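Local coordinates for agarase (Pseudoalteromonas fuliginea, PDB 6XJ9), which probably hydrolyses agarose, as a glycoside hydrolase of family GH50 from a marine bacterium, at residues D306-L310 / L433-D438; H670-S676 / L683-Q689; W714-S720 / Y732-S738. All blocks are in the same frame, centred on the assembly; numbering follows the deposited sequence.

In the fold
The three contacts follow one another along the chain, 306-310 with 433-438 first, then 670-676 with 683-689, then 714-720 with 732-738. Each involves a loop that leaves one of three adjacent parallel strands, 299-305, 709-714 and 664-666, part of the (β/α)8 barrel expected of this family. Interaction 3, after the middle strand, lies between the others, with its centre about 11 Å from each; interactions 1 and 2 do not touch, their centres about 22 Å apart and their nearest atoms about 8 Å. Asp306 N pairs with Trp714 O on one flank, Ser673 N with Asn733 OD1 on the other. Together they form a band of loops at the barrel end where such enzymes carry their active sites.

Interaction 1: residues D306-L310 / L433-D438; sequences DIIRL and LGNWTD
With its CG swung beside the backbone N (chi1 -56°), Asp306 brings its carboxylate to the 433-438 loop, where OD1 accepts Asn435 N at 3.0 Å. The amide arrives on the anti side of the oxygen, slightly out of the carboxylate plane. A nearly equal first torsion in Trp436 (chi1 -57°) lays the indole alongside Ile307, both side chains pointing the same way, and Ile307 CD1 comes within 3.5 Å of Trp436 CE3. Asn435 sets its ND2 over the centre of the same indole. Arg309 passes at a slant: its extended chain puts one guanidinium face against Trp436 CB, with NH1 3.8 Å from that carbon, while NH2 is bonded to Asn312 OD1.

The backbones are pinned at two points. Ile307 N donates to Asn435 O at 2.9 Å, and Asp438 N reaches Ile308 O, at the centre of an inverse gamma turn, also at 2.9 Å. Putting an alanine at Asp306 would probably leave the backbone N-H of Asn435 without the carboxylate that accepts it and this end of the loop less firmly fixed.

Ile308 packs on Thr421, and Leu433 on Leu422 and Met425, all from helix 413-428. Backbone bonds from Gly434 to Ile305 and from Leu433 to Phe450 tie the 433-438 loop to strands 299-305 and 449-453, beside the end of strand 709-714.

Interaction 2: residues H670-S676 / L683-Q689; sequences HVGSSDS and LIHAANQ
His670 turns its imidazole so that the NE2 end meets the backbone at Leu683, and the two side chains run at about a right angle to each other. Leu683 N donates to NE2 at 2.9 Å in an almost straight bond (175° at the hydrogen), tilted from the ring plane, so this nitrogen is the acceptor. Ile684 CB packs on His670 O at 3.4 Å, while the neighbouring Ile684 N is buried with no partner in the model.

Beyond the histidine the backbones run parallel and join in a single beta bridge, Gly672 with His685: Gly672 N binds Ile684 O, and Gly672 O takes Ala686 N. Val671 CG1 lies 3.8 Å from Ala686 CB beside it. This pairing closes the loop between barrel strand 664-666 and helix 689-704, and the 683-689 segment meets the CBM-like domain, where Gln104 bonds to the backbone of Leu683 and His685 and Asn122 to His685 O.

Ser673 OG comes from above the carbonyl plane to bond Ala686 O at 2.9 Å. At the far end Asp675 CG stands between its backbone N and carbonyl carbon (chi1 76°), which turns the carboxylate to Gln689, the carboxylate and amide planes inclined by only 16°. Both oxygens are used on their syn sides: OD1 takes Gln689 N at 2.9 Å, and OD2 takes Gln689 NE2 at 3.1 Å. The other end of that amide, OE1, is held by Arg692, and Asn688 caps the helix through Asp691 N.

Interaction 3: residues W714-S720 / Y732-S738; sequences WFQYIDS and YNVGFIS
Phe736 drives the edge of its ring into one face of Trp714, an edge-to-face pair with the phenyl and the five-membered ring centroids 4.7 Å apart and the planes at 79°. Next to it, Ile737 CD1 sits over the face of Tyr717 in a CH-pi contact, 3.9 Å from the ring centroid, and its CG1 branch runs alongside Ile718. Setting Ile737 CG1 between the backbone N and the carbonyl carbon (chi1 84°) is what aims CD1 at this ring. Val734 completes the core, its CG2 3.5 Å from Gln716 NE2 and its CG1 at the edge of the Phe715 ring.

The peptide bond between Phe715 and Gln716 is cis although no proline follows, a feature met after the last barrel strand in many (β/α)8 glycosidases related to this one. Here the chain leaves strand 709-714, and the turn brings two donors onto Val734 O from opposite faces of its plane: Trp714 NE1 at 2.8 Å and Gln716 N at 2.9 Å. Farther along, Ile718 and Ile737 form a single bridge, in which Ile737 N donates to Tyr717 O and Asp719 N to Ile737 O.

At the polar edge Asp719 OD1 is gripped twice. Asn733 ND2 meets it on the syn side at 2.9 Å, with the oxygen close to the amide plane, and Gly735 N comes in on the anti side at 3.0 Å, well out of the carboxylate plane. OD2 is bonded to Tyr744 OH, and Tyr717 OH extends to Arg424 and Thr421 of helix 413-428.

Interaction 1: residues D306-L310 / L433-D438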
# COMPACT_ATOMS: atom_id res chain seq x y z
N ASP A 306 7.65 10.49 18.07
CA ASP A 306 7.76 10.63 19.51
C ASP A 306 8.05 9.27 20.15
O ASP A 306 7.83 8.23 19.53
CB ASP A 306 6.47 11.17 20.12
CG ASP A 306 5.99 12.50 19.56
OD1 ASP A 306 6.83 13.44 19.45
OD2 ASP A 306 4.78 12.61 19.27
N ILE A 307 8.51 9.31 21.40
CA ILE A 307 8.71 8.12 22.22
C ILE A 307 9.80 7.24 21.58
O ILE A 307 9.59 6.05 21.32
CB ILE A 307 7.39 7.36 22.50
CG1 ILE A 307 6.25 8.32 22.87
CG2 ILE A 307 7.58 6.30 23.57
CD1 ILE A 307 6.27 8.77 24.31
N ILE A 308 10.97 7.85 21.35
CA ILE A 308 12.16 7.10 20.96
C ILE A 308 12.84 6.62 22.24
O ILE A 308 13.88 7.15 22.64
CB ILE A 308 13.13 7.95 20.12
CG1 ILE A 308 12.43 8.79 19.05
CG2 ILE A 308 14.23 7.07 19.52
CD1 ILE A 308 11.75 8.00 17.98
N ARG A 309 12.20 5.65 22.89
CA ARG A 309 12.62 5.08 24.16
C ARG A 309 11.77 3.84 24.41
O ARG A 309 10.84 3.58 23.63
CB ARG A 309 12.46 6.11 25.30
CG ARG A 309 11.02 6.36 25.72
CD ARG A 309 10.87 7.52 26.71
NE ARG A 309 9.49 7.60 27.14
CZ ARG A 309 8.98 8.49 28.00
NH1 ARG A 309 9.77 9.42 28.52
NH2 ARG A 309 7.70 8.44 28.33
N LEU A 310 12.06 3.11 25.50
CA LEU A 310 11.48 1.80 25.77
C LEU A 310 10.40 1.88 26.85
O LEU A 310 9.63 0.92 27.00
CB LEU A 310 12.60 0.84 26.20
CG LEU A 310 13.68 0.56 25.16
CD1 LEU A 310 14.54 -0.64 25.55
CD2 LEU A 310 13.09 0.36 23.77
N LEU A 433 14.37 13.74 15.91
CA LEU A 433 13.75 12.82 16.87
C LEU A 433 12.75 13.63 17.67
O LEU A 433 13.06 14.74 18.10
CB LEU A 433 14.83 12.29 17.83
CG LEU A 433 16.00 11.51 17.23
CD1 LEU A 433 17.06 11.24 18.30
CD2 LEU A 433 15.53 10.18 16.64
N GLY A 434 11.56 13.05 17.92
CA GLY A 434 10.48 13.81 18.53
C GLY A 434 10.58 13.85 20.05
O GLY A 434 11.63 13.60 20.63
N ASN A 435 9.45 14.22 20.67
CA ASN A 435 9.36 14.39 22.10
C ASN A 435 9.53 13.04 22.79
O ASN A 435 9.16 12.01 22.23
CB ASN A 435 8.06 15.10 22.52
CG ASN A 435 8.18 15.70 23.91
OD1 ASN A 435 9.28 16.01 24.34
ND2 ASN A 435 7.07 15.81 24.63
N TRP A 436 10.09 13.08 24.00
CA TRP A 436 10.36 11.89 24.80
C TRP A 436 11.33 10.96 24.06
O TRP A 436 11.12 9.75 24.01
CB TRP A 436 9.06 11.18 25.23
CG TRP A 436 8.13 12.08 25.99
CD1 TRP A 436 8.38 12.72 27.17
CD2 TRP A 436 6.81 12.49 25.59
NE1 TRP A 436 7.31 13.49 27.54
CE2 TRP A 436 6.32 13.35 26.60
CE3 TRP A 436 5.99 12.22 24.48
CZ2 TRP A 436 5.06 13.95 26.52
CZ3 TRP A 436 4.75 12.80 24.41
CH2 TRP A 436 4.30 13.65 25.42
N THR A 437 12.38 11.56 23.49
CA THR A 437 13.57 10.83 23.07
C THR A 437 14.39 10.50 24.32
O THR A 437 14.57 11.34 25.21
CB THR A 437 14.39 11.63 22.05
OG1 THR A 437 13.56 11.85 20.90
CG2 THR A 437 15.67 10.95 21.62
N ASP A 438 14.85 9.24 24.38
CA ASP A 438 15.67 8.81 25.50
C ASP A 438 16.93 9.67 25.55
O ASP A 438 17.60 9.84 24.53
CB ASP A 438 16.03 7.33 25.43
CG ASP A 438 16.71 6.86 26.71
OD1 ASP A 438 16.00 6.57 27.69
OD2 ASP A 438 17.95 6.88 26.75
O HOH W 1 14.97 3.77 26.24

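Interaction 2: residues H670-S676 / L683-Q689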
# COMPACT_ATOMS: atom_id res chain seq x y z
N HIS A 670 -1.63 10.61 14.95
CA HIS A 670 -1.43 9.24 14.49
C HIS A 670 -2.65 8.77 13.72
O HIS A 670 -3.74 9.31 13.85
CB HIS A 670 -1.11 8.27 15.65
CG HIS A 670 -2.28 7.48 16.10
ND1 HIS A 670 -2.53 6.18 15.64
CD2 HIS A 670 -3.27 7.77 16.98
CE1 HIS A 670 -3.62 5.72 16.21
NE2 HIS A 670 -4.10 6.68 17.05
N VAL A 671 -2.41 7.75 12.90
CA VAL A 671 -3.45 7.00 12.23
C VAL A 671 -3.11 5.53 12.43
O VAL A 671 -1.95 5.16 12.40
CB VAL A 671 -3.53 7.34 10.73
CG1 VAL A 671 -4.77 6.74 10.08
CG2 VAL A 671 -3.45 8.84 10.44
N GLY A 672 -4.15 4.72 12.64
CA GLY A 672 -3.98 3.30 12.90
C GLY A 672 -4.95 2.49 12.05
O GLY A 672 -5.89 3.07 11.49
N SER A 673 -4.70 1.18 11.93
CA SER A 673 -5.60 0.28 11.23
C SER A 673 -5.58 -1.11 11.86
O SER A 673 -4.57 -1.55 12.41
CB SER A 673 -5.28 0.18 9.78
OG SER A 673 -6.38 -0.44 9.12
N SER A 674 -6.70 -1.83 11.72
CA SER A 674 -6.87 -3.13 12.35
C SER A 674 -6.09 -4.23 11.63
O SER A 674 -5.85 -5.29 12.20
CB SER A 674 -8.33 -3.46 12.45
OG SER A 674 -8.95 -2.59 13.38
N ASP A 675 -5.65 -3.96 10.40
CA ASP A 675 -4.92 -4.95 9.62
C ASP A 675 -3.49 -5.14 10.15
O ASP A 675 -2.75 -5.99 9.68
CB ASP A 675 -4.96 -4.59 8.13
CG ASP A 675 -4.03 -3.45 7.74
OD1 ASP A 675 -3.63 -3.40 6.56
OD2 ASP A 675 -3.70 -2.62 8.61
N SER A 676 -3.11 -4.33 11.14
CA SER A 676 -1.84 -4.49 11.85
C SER A 676 -1.88 -5.72 12.76
O SER A 676 -0.84 -6.18 13.25
CB SER A 676 -1.52 -3.25 12.64
OG SER A 676 -2.46 -3.09 13.69
N LEU A 683 -6.96 6.34 17.61
CA LEU A 683 -7.88 7.46 17.71
C LEU A 683 -8.42 7.80 16.33
O LEU A 683 -9.60 8.10 16.20
CB LEU A 683 -7.17 8.65 18.36
CG LEU A 683 -6.98 8.53 19.87
CD1 LEU A 683 -6.00 9.57 20.38
CD2 LEU A 683 -8.31 8.67 20.58
N ILE A 684 -7.55 7.75 15.32
CA ILE A 684 -7.90 8.02 13.93
C ILE A 684 -7.69 6.72 13.13
O ILE A 684 -6.61 6.13 13.17
CB ILE A 684 -7.07 9.21 13.40
CG1 ILE A 684 -7.27 10.48 14.25
CG2 ILE A 684 -7.35 9.48 11.92
CD1 ILE A 684 -8.70 11.04 14.24
N HIS A 685 -8.73 6.27 12.42
CA HIS A 685 -8.78 4.93 11.86
C HIS A 685 -8.68 4.95 10.34
O HIS A 685 -9.41 5.70 9.69
CB HIS A 685 -10.12 4.24 12.19
CG HIS A 685 -10.41 4.07 13.64
ND1 HIS A 685 -11.52 3.36 14.09
CD2 HIS A 685 -9.77 4.50 14.75
CE1 HIS A 685 -11.56 3.39 15.40
NE2 HIS A 685 -10.49 4.07 15.83
N ALA A 686 -7.85 4.04 9.79
CA ALA A 686 -7.75 3.84 8.35
C ALA A 686 -8.26 2.45 7.96
O ALA A 686 -8.42 1.57 8.80
CB ALA A 686 -6.31 4.00 7.89
N ALA A 687 -8.47 2.26 6.65
CA ALA A 687 -9.02 1.01 6.13
C ALA A 687 -8.00 -0.13 6.19
O ALA A 687 -8.39 -1.29 6.30
CB ALA A 687 -9.50 1.24 4.72
N ASN A 688 -6.72 0.21 6.09
CA ASN A 688 -5.61 -0.74 6.01
C ASN A 688 -4.31 0.06 6.03
O ASN A 688 -4.33 1.29 6.14
CB ASN A 688 -5.73 -1.62 4.75
CG ASN A 688 -5.87 -0.82 3.47
OD1 ASN A 688 -5.14 0.14 3.27
ND2 ASN A 688 -6.76 -1.23 2.59
N GLN A 689 -3.17 -0.63 5.92
CA GLN A 689 -1.87 0.01 6.05
C GLN A 689 -1.68 1.05 4.95
O GLN A 689 -1.08 2.09 5.22
CB GLN A 689 -0.72 -1.00 6.11
CG GLN A 689 -0.60 -1.69 7.47
CD GLN A 689 -0.46 -0.70 8.61
OE1 GLN A 689 0.43 0.16 8.63
NE2 GLN A 689 -1.32 -0.84 9.61

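Interaction 3: residues W714-S720 / Y732-S738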
# COMPACT_ATOMS: atom_id res chain seq x y z
N TRP A 714 4.96 12.49 14.95
CA TRP A 714 4.09 11.33 14.96
C TRP A 714 4.20 10.60 16.30
O TRP A 714 5.30 10.31 16.78
CB TRP A 714 4.52 10.40 13.80
CG TRP A 714 3.90 9.04 13.86
CD1 TRP A 714 4.28 7.98 14.64
CD2 TRP A 714 2.74 8.60 13.13
NE1 TRP A 714 3.46 6.90 14.40
CE2 TRP A 714 2.50 7.26 13.50
CE3 TRP A 714 1.90 9.21 12.19
CZ2 TRP A 714 1.45 6.52 12.95
CZ3 TRP A 714 0.86 8.48 11.65
CH2 TRP A 714 0.64 7.15 12.04
N PHE A 715 3.06 10.27 16.89
CA PHE A 715 3.02 9.44 18.09
C PHE A 715 2.60 8.02 17.69
O PHE A 715 1.43 7.81 17.39
CB PHE A 715 2.05 10.03 19.13
CG PHE A 715 2.08 9.37 20.49
CD1 PHE A 715 1.37 8.20 20.73
CD2 PHE A 715 2.78 9.94 21.54
CE1 PHE A 715 1.38 7.60 21.98
CE2 PHE A 715 2.80 9.33 22.79
CZ PHE A 715 2.10 8.17 23.01
N GLN A 716 3.50 7.03 17.73
CA GLN A 716 4.84 7.03 18.32
C GLN A 716 5.69 6.02 17.53
O GLN A 716 5.26 5.52 16.50
CB GLN A 716 4.74 6.65 19.80
CG GLN A 716 4.24 5.22 20.03
CD GLN A 716 4.01 4.77 21.45
OE1 GLN A 716 4.24 5.49 22.41
NE2 GLN A 716 3.52 3.56 21.61
N TYR A 717 6.88 5.71 18.03
CA TYR A 717 7.86 4.93 17.28
C TYR A 717 7.38 3.49 17.11
O TYR A 717 7.33 2.96 15.99
CB TYR A 717 9.22 4.98 17.99
CG TYR A 717 10.40 4.38 17.25
CD1 TYR A 717 10.40 4.23 15.86
CD2 TYR A 717 11.54 4.01 17.94
CE1 TYR A 717 11.49 3.69 15.19
CE2 TYR A 717 12.64 3.46 17.29
CZ TYR A 717 12.61 3.31 15.92
OH TYR A 717 13.71 2.78 15.30
N ILE A 718 7.07 2.88 18.25
CA ILE A 718 6.75 1.47 18.40
C ILE A 718 5.26 1.34 18.69
O ILE A 718 4.72 2.13 19.48
CB ILE A 718 7.56 0.91 19.58
CG1 ILE A 718 9.06 1.16 19.39
CG2 ILE A 718 7.24 -0.57 19.80
CD1 ILE A 718 9.82 1.40 20.67
N ASP A 719 4.61 0.35 18.07
CA ASP A 719 3.24 0.01 18.41
C ASP A 719 3.13 -0.20 19.92
O ASP A 719 4.06 -0.70 20.57
CB ASP A 719 2.79 -1.32 17.78
CG ASP A 719 2.29 -1.24 16.36
OD1 ASP A 719 1.69 -0.22 16.00
OD2 ASP A 719 2.47 -2.24 15.63
N SER A 720 1.98 0.19 20.48
CA SER A 720 1.71 -0.11 21.87
C SER A 720 1.63 -1.63 22.02
O SER A 720 1.31 -2.30 21.04
CB SER A 720 0.43 0.54 22.31
OG SER A 720 0.64 1.92 22.59
N TYR A 732 -2.95 0.52 20.99
CA TYR A 732 -3.24 1.04 19.65
C TYR A 732 -2.13 0.73 18.65
O TYR A 732 -0.96 0.65 19.02
CB TYR A 732 -3.23 2.57 19.65
CG TYR A 732 -4.19 3.28 20.57
CD1 TYR A 732 -5.28 2.63 21.13
CD2 TYR A 732 -4.06 4.65 20.80
CE1 TYR A 732 -6.18 3.30 21.94
CE2 TYR A 732 -4.96 5.33 21.60
CZ TYR A 732 -6.03 4.66 22.17
OH TYR A 732 -6.92 5.32 22.97
N ASN A 733 -2.52 0.68 17.37
CA ASN A 733 -1.62 0.72 16.22
C ASN A 733 -1.11 2.14 15.99
O ASN A 733 -1.51 2.80 15.03
CB ASN A 733 -2.29 0.09 14.98
CG ASN A 733 -1.48 0.14 13.70
OD1 ASN A 733 -2.02 0.38 12.62
ND2 ASN A 733 -0.18 -0.13 13.78
N VAL A 734 -0.20 2.60 16.87
CA VAL A 734 0.39 3.93 16.82
C VAL A 734 1.82 3.89 16.27
O VAL A 734 2.45 4.93 16.08
CB VAL A 734 0.37 4.63 18.20
CG1 VAL A 734 -1.00 5.17 18.59
CG2 VAL A 734 0.94 3.75 19.30
N GLY A 735 2.37 2.70 16.05
CA GLY A 735 3.78 2.56 15.73
C GLY A 735 4.09 2.83 14.25
O GLY A 735 3.33 2.45 13.37
N PHE A 736 5.24 3.48 14.01
CA PHE A 736 5.90 3.45 12.71
C PHE A 736 6.52 2.07 12.46
O PHE A 736 6.75 1.70 11.30
CB PHE A 736 6.91 4.59 12.57
CG PHE A 736 6.58 5.59 11.49
CD1 PHE A 736 7.34 5.66 10.33
CD2 PHE A 736 5.47 6.41 11.60
CE1 PHE A 736 7.02 6.55 9.32
CE2 PHE A 736 5.15 7.31 10.59
CZ PHE A 736 5.92 7.38 9.45
N ILE A 737 6.79 1.34 13.55
CA ILE A 737 7.33 -0.01 13.52
C ILE A 737 6.53 -0.91 14.47
O ILE A 737 5.97 -0.43 15.46
CB ILE A 737 8.83 -0.02 13.92
CG1 ILE A 737 9.02 -0.05 15.43
CG2 ILE A 737 9.62 1.10 13.25
CD1 ILE A 737 10.45 0.15 15.88
N SER A 738 6.52 -2.22 14.18
CA SER A 738 5.81 -3.21 14.97
C SER A 738 6.65 -3.66 16.17
O SER A 738 7.79 -3.24 16.34
CB SER A 738 5.45 -4.41 14.11
OG SER A 738 6.61 -5.19 13.85